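Putative uncharacterized protein (Staphylococcus aureus subsp. aureus Mu50, PDB 3FYM) is a putative membrane protein whose N-terminal soluble helix-turn-helix domain probably binds DNA, though its cellular role is not established. Local coordinates at residues T20-R25 with A58-I63; G52-Y57 with N66-A71. All blocks are in the same frame, centred on the assembly; numbering follows the deposited sequence. Where two conformers were deposited one is given.

Contact 1: residues T20-R25 with A58-I63; sequences TELEQR and ASVVNI
Arg25 and Val60 bring the backbones of helix 19-26 and the C-terminal end of helix 50-60 to their nearest point, with 6.8 Å between their CA atoms. Val60 is the wedge that fills this approach, and it works with both branches. Its CG1 is set anti to the backbone N (chi1 166°), a setting that lodges the methyl between two side chains of the facing helix: it lies 3.6 Å from Arg25 CB and 3.8 Å from Leu22 CD1. Val60 CG2 rests against the Arg25 backbone, 3.8 Å from Arg25 O. Arg25 bends at chi2 and at a nearly eclipsed chi3 (-3°), which carries the guanidinium out over the valine, with Val60 CG1 3.8 Å from the plane of one face, displaced toward its rim. A water donates to Val60 O at 2.9 Å, but it lies so close to Arg25 NH2 that a bridge between the segments is doubtful. Val61, the first residue past the helical conformation, adds only a looser touch, its CG1 4.3 Å from Leu22 CD1. A Schellman motif with Asn62 at C-prime, closed by Ile63 N to Ala58 O, ends the helix here. Leu22 also packs on Arg12 of helix 4-14 and Leu33 of helix 30-37, while Val61 O accepts from Arg11, so the contact joins helices 19-26 and 50-60 beside helix 4-14.

Contact 2: residues G52-Y57 with N66-A71; sequences GFIRKY and NQLIQA
Arg55 reaches from helix 50-60 to Asn66 of helix 65-71 and grips a single oxygen with two nitrogens. Asn66 OD1 accepts from Arg55 NH1 at 2.9 Å and from Arg55 NH2 at 2.8 Å. Neither bond is straight, with N-H...O angles of 142° and 148°, as expected when one acceptor is shared by the end of a guanidinium. The oxygen lies in the guanidinium plane, yet the amide is turned 69° from it: NH1 comes almost in line with the C=O bond, whereas NH2 stands tilted from the carbonyl plane. NH1 has a further partner in Glu51, a salt bridge within its own helix. Glu64, just before helix 65-71, accepts from the backbone N atoms of Asn66 and Gln67.

Ile69 CD1 lies over one face of the guanidinium, on the NH1 side, 3.6 Å from Arg55 NH1. Deeper in, Ile54 CG2 meets Ile69 CG1 and Leu68 CD2, each at 4.0 Å, between helix axes 10.1 Å apart. The chemistry is thus divided by depth: aliphatic packing fills the interior, and at the more exposed edge of the contact a charged group is held by a neutral amide, with the Glu51 salt bridge probably offsetting part of its charge.

Helix 50-60 is the element common to both contacts, and it illustrates how one central helix can organise a small all-helical domain. Their centres lie about 12 Å apart; contact 1 uses the C-terminal end of the helix and contact 2 its middle. Along the chain the segments alternate, 20-25, 52-57, 58-63 and 66-71, so contact 1 spans a long sequence separation and contact 2 a short turn-back. The two sites also touch: Leu22 CD2 packs on Tyr57 CZ, and Leu68 reaches Ala58 and Ile63. Helices 19-26 and 65-71 are thereby tied into one core of the helix-turn-helix domain, consistent with a compact DNA-binding module.

Contact 1: residues T20-R25 with A58-I63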
loop_
_atom_site.group_PDB
_atom_site.type_symbol
_atom_site.label_atom_id
_atom_site.label_comp_id
_atom_site.label_asym_id
_atom_site.label_seq_id
_atom_site.Cartn_x
_atom_site.Cartn_y
_atom_site.Cartn_z
ATOM N N THR A 20 -1.918 -13.341 4.087
ATOM C CA THR A 20 -1.567 -13.666 5.466
ATOM C C THR A 20 -0.131 -13.379 5.830
ATOM O O THR A 20 0.256 -12.811 6.833
ATOM C CB THR A 20 -1.894 -15.173 5.744
ATOM O OG1 THR A 20 -3.253 -15.426 5.456
ATOM C CG2 THR A 20 -1.590 -15.524 7.186
ATOM N N GLU A 21 0.812 -13.753 5.052
ATOM C CA GLU A 21 2.215 -13.530 5.072
ATOM C C GLU A 21 2.493 -12.015 5.048
ATOM O O GLU A 21 3.272 -11.538 5.849
ATOM C CB GLU A 21 2.960 -14.243 3.927
ATOM N N LEU A 22 1.833 -11.293 4.140
ATOM C CA LEU A 22 2.092 -9.855 4.088
ATOM C C LEU A 22 1.622 -9.154 5.338
ATOM O O LEU A 22 2.285 -8.224 5.805
ATOM C CB LEU A 22 1.440 -9.298 2.801
ATOM C CG LEU A 22 1.754 -7.811 2.549
ATOM C CD1 LEU A 22 3.257 -7.565 2.336
ATOM C CD2 LEU A 22 0.994 -7.346 1.334
ATOM N N GLU A 23 0.505 -9.592 5.905
ATOM C CA GLU A 23 0.079 -9.011 7.198
ATOM C C GLU A 23 1.102 -9.277 8.274
ATOM O O GLU A 23 1.418 -8.381 9.079
ATOM C CB GLU A 23 -1.273 -9.622 7.587
ATOM C CG GLU A 23 -1.834 -9.277 8.964
ATOM C CD GLU A 23 -3.180 -9.946 9.127
ATOM O OE1 GLU A 23 -4.215 -9.471 8.875
ATOM O OE2 GLU A 23 -3.301 -11.192 9.466
ATOM N N GLN A 24 1.647 -10.475 8.307
ATOM C CA GLN A 24 2.692 -10.798 9.245
ATOM C C GLN A 24 3.895 -9.897 9.067
ATOM O O GLN A 24 4.472 -9.482 10.093
ATOM C CB GLN A 24 3.136 -12.255 9.069
ATOM C CG GLN A 24 2.094 -13.224 9.662
ATOM C CD GLN A 24 2.469 -14.660 9.276
ATOM O OE1 GLN A 24 3.391 -14.915 8.527
ATOM N NE2 GLN A 24 1.670 -15.582 9.779
ATOM N N ARG A 25 4.342 -9.686 7.857
ATOM C CA ARG A 25 5.582 -8.937 7.572
ATOM C C ARG A 25 5.390 -7.436 7.751
ATOM O O ARG A 25 6.372 -6.746 8.075
ATOM C CB ARG A 25 6.090 -9.235 6.167
ATOM C CG ARG A 25 6.707 -10.593 5.933
ATOM C CD ARG A 25 8.213 -10.617 5.965
ATOM N NE ARG A 25 9.061 -9.473 6.137
ATOM C CZ ARG A 25 9.981 -8.888 5.383
ATOM N NH1 ARG A 25 10.689 -7.796 5.749
ATOM N NH2 ARG A 25 10.263 -9.378 4.163
ATOM N N ALA A 58 5.475 -1.797 0.155
ATOM C CA ALA A 58 6.534 -1.730 -0.857
ATOM C C ALA A 58 7.839 -2.252 -0.306
ATOM O O ALA A 58 8.562 -3.021 -0.933
ATOM C CB ALA A 58 6.663 -0.314 -1.389
ATOM N N SER A 59 8.213 -1.799 0.896
ATOM C CA SER A 59 9.508 -2.206 1.438
ATOM C C SER A 59 9.556 -3.698 1.652
ATOM O O SER A 59 10.566 -4.348 1.330
ATOM C CB SER A 59 9.789 -1.409 2.721
ATOM O OG SER A 59 9.019 -1.892 3.793
ATOM N N VAL A 60 8.482 -4.341 2.145
ATOM C CA VAL A 60 8.478 -5.775 2.334
ATOM C C VAL A 60 8.640 -6.543 1.030
ATOM O O VAL A 60 9.279 -7.619 1.014
ATOM C CB VAL A 60 7.174 -6.206 3.078
ATOM C CG1 VAL A 60 6.963 -7.706 2.988
ATOM C CG2 VAL A 60 7.282 -5.747 4.516
ATOM N N VAL A 61 8.096 -6.044 -0.053
ATOM C CA VAL A 61 8.131 -6.712 -1.317
ATOM C C VAL A 61 9.233 -6.169 -2.256
ATOM O O VAL A 61 9.255 -6.453 -3.449
ATOM C CB VAL A 61 6.776 -6.755 -2.031
ATOM C CG1 VAL A 61 5.778 -7.491 -1.149
ATOM C CG2 VAL A 61 6.257 -5.386 -2.426
ATOM N N ASN A 62 10.169 -5.378 -1.740
ATOM C CA ASN A 62 11.339 -4.841 -2.455
ATOM C C ASN A 62 10.933 -4.107 -3.740
ATOM O O ASN A 62 11.420 -4.211 -4.880
ATOM C CB ASN A 62 12.439 -5.909 -2.648
ATOM C CG ASN A 62 13.155 -6.305 -1.358
ATOM O OD1 ASN A 62 14.087 -5.604 -0.833
ATOM N ND2 ASN A 62 12.768 -7.471 -0.866
ATOM N N ILE A 63 10.006 -3.185 -3.438
ATOM C CA ILE A 63 9.743 -2.090 -4.321
ATOM C C ILE A 63 10.220 -0.810 -3.640
ATOM O O ILE A 63 9.813 -0.532 -2.513
ATOM C CB ILE A 63 8.251 -1.988 -4.702
ATOM C CG1 ILE A 63 7.804 -3.195 -5.540
ATOM C CG2 ILE A 63 7.955 -0.696 -5.452
ATOM C CD1 ILE A 63 6.305 -3.239 -5.769
HETATM O O HOH W 1 11.589 -7.853 2.697
#

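Contact 2: residues G52-Y57 with N66-A71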
loop_
_atom_site.group_PDB
_atom_site.type_symbol
_atom_site.label_atom_id
_atom_site.label_comp_id
_atom_site.label_asym_id
_atom_site.label_seq_id
_atom_site.Cartn_x
_atom_site.Cartn_y
_atom_site.Cartn_z
ATOM N N GLY A 52 1.949 5.796 4.303
ATOM C CA GLY A 52 2.733 4.951 5.165
ATOM C C GLY A 52 2.434 3.466 4.980
ATOM O O GLY A 52 3.368 2.643 5.075
ATOM N N PHE A 53 1.199 3.117 4.739
ATOM C CA PHE A 53 0.857 1.715 4.449
ATOM C C PHE A 53 1.500 1.261 3.143
ATOM O O PHE A 53 2.050 0.148 3.056
ATOM C CB PHE A 53 -0.630 1.499 4.395
ATOM C CG PHE A 53 -1.384 1.612 5.670
ATOM C CD1 PHE A 53 -2.739 1.835 5.674
ATOM C CD2 PHE A 53 -0.791 1.463 6.888
ATOM C CE1 PHE A 53 -3.496 1.816 6.822
ATOM C CE2 PHE A 53 -1.562 1.448 8.057
ATOM C CZ PHE A 53 -2.904 1.644 8.015
ATOM N N ILE A 54 1.375 2.079 2.095
ATOM C CA ILE A 54 2.018 1.751 0.810
ATOM C C ILE A 54 3.506 1.564 1.005
ATOM O O ILE A 54 4.100 0.652 0.435
ATOM C CB ILE A 54 1.693 2.846 -0.220
ATOM C CG1 ILE A 54 0.227 2.765 -0.673
ATOM C CG2 ILE A 54 2.613 2.765 -1.435
ATOM C CD1 ILE A 54 -0.254 3.996 -1.392
ATOM N N ARG A 55 4.132 2.445 1.761
ATOM C CA ARG A 55 5.571 2.389 2.005
ATOM C C ARG A 55 5.984 1.085 2.683
ATOM O O ARG A 55 6.975 0.456 2.287
ATOM C CB ARG A 55 5.987 3.593 2.844
ATOM C CG ARG A 55 7.413 3.702 3.197
ATOM C CD ARG A 55 7.722 4.994 3.969
ATOM N NE ARG A 55 7.344 6.175 3.148
ATOM C CZ ARG A 55 8.097 6.635 2.149
ATOM N NH1 ARG A 55 7.662 7.635 1.452
ATOM N NH2 ARG A 55 9.252 6.087 1.868
ATOM N N LYS A 56 5.236 0.675 3.699
ATOM C CA LYS A 56 5.599 -0.545 4.394
ATOM C C LYS A 56 5.403 -1.756 3.494
ATOM O O LYS A 56 6.231 -2.667 3.470
ATOM C CB LYS A 56 4.777 -0.644 5.679
ATOM C CG LYS A 56 5.191 -1.831 6.520
ATOM C CD LYS A 56 6.648 -1.802 6.937
ATOM C CE LYS A 56 7.021 -2.949 7.855
ATOM N NZ LYS A 56 8.380 -2.707 8.426
ATOM N N TYR A 57 4.282 -1.801 2.763
ATOM C CA TYR A 57 4.040 -2.861 1.788
ATOM C C TYR A 57 5.204 -2.929 0.814
ATOM O O TYR A 57 5.826 -3.985 0.603
ATOM C CB TYR A 57 2.670 -2.634 1.183
ATOM C CG TYR A 57 2.070 -3.660 0.285
ATOM C CD1 TYR A 57 2.786 -4.555 -0.510
ATOM C CD2 TYR A 57 0.688 -3.729 0.167
ATOM C CE1 TYR A 57 2.213 -5.450 -1.328
ATOM C CE2 TYR A 57 0.061 -4.643 -0.677
ATOM C CZ TYR A 57 0.811 -5.499 -1.434
ATOM O OH TYR A 57 0.291 -6.424 -2.262
ATOM N N ASN A 66 9.694 5.505 -2.430
ATOM C CA ASN A 66 9.519 6.887 -2.826
ATOM C C ASN A 66 9.180 7.028 -4.312
ATOM O O ASN A 66 8.334 7.832 -4.680
ATOM C CB ASN A 66 10.739 7.735 -2.509
ATOM C CG ASN A 66 10.941 7.993 -1.044
ATOM O OD1 ASN A 66 10.049 7.797 -0.202
ATOM N ND2 ASN A 66 12.124 8.481 -0.735
ATOM N N GLN A 67 9.860 6.254 -5.148
ATOM C CA GLN A 67 9.598 6.458 -6.579
ATOM C C GLN A 67 8.288 5.788 -6.975
ATOM O O GLN A 67 7.649 6.251 -7.890
ATOM C CB GLN A 67 10.733 6.172 -7.513
ATOM C CG GLN A 67 10.892 4.704 -7.657
ATOM C CD GLN A 67 12.194 4.214 -8.332
ATOM O OE1 GLN A 67 13.119 5.001 -8.577
ATOM N NE2 GLN A 67 12.349 2.938 -8.534
ATOM N N LEU A 68 7.825 4.716 -6.278
ATOM C CA LEU A 68 6.473 4.184 -6.518
ATOM C C LEU A 68 5.441 5.239 -6.185
ATOM O O LEU A 68 4.511 5.481 -6.969
ATOM C CB LEU A 68 6.274 2.940 -5.651
ATOM C CG LEU A 68 4.884 2.288 -5.771
ATOM C CD1 LEU A 68 4.736 1.583 -7.125
ATOM C CD2 LEU A 68 4.587 1.326 -4.614
ATOM N N ILE A 69 5.562 5.837 -5.006
ATOM C CA ILE A 69 4.617 6.866 -4.561
ATOM C C ILE A 69 4.598 8.030 -5.552
ATOM O O ILE A 69 3.544 8.508 -5.950
ATOM C CB ILE A 69 4.923 7.260 -3.108
ATOM C CG1 ILE A 69 4.633 6.084 -2.165
ATOM C CG2 ILE A 69 4.182 8.528 -2.705
ATOM C CD1 ILE A 69 5.396 6.130 -0.875
ATOM N N GLN A 70 5.794 8.474 -5.965
ATOM C CA GLN A 70 5.900 9.569 -6.928
ATOM C C GLN A 70 5.208 9.236 -8.257
ATOM O O GLN A 70 4.563 10.069 -8.839
ATOM C CB GLN A 70 7.400 9.840 -7.153
ATOM C CG GLN A 70 7.694 10.909 -8.133
ATOM C CD GLN A 70 9.193 11.101 -8.258
ATOM O OE1 GLN A 70 9.845 12.143 -7.963
ATOM N NE2 GLN A 70 9.745 10.066 -8.793
ATOM N N ALA A 71 5.347 7.999 -8.720
ATOM C CA ALA A 71 4.752 7.601 -10.001
ATOM C C ALA A 71 3.230 7.520 -9.922
ATOM O O ALA A 71 2.561 7.442 -10.943
ATOM C CB ALA A 71 5.312 6.242 -10.422
#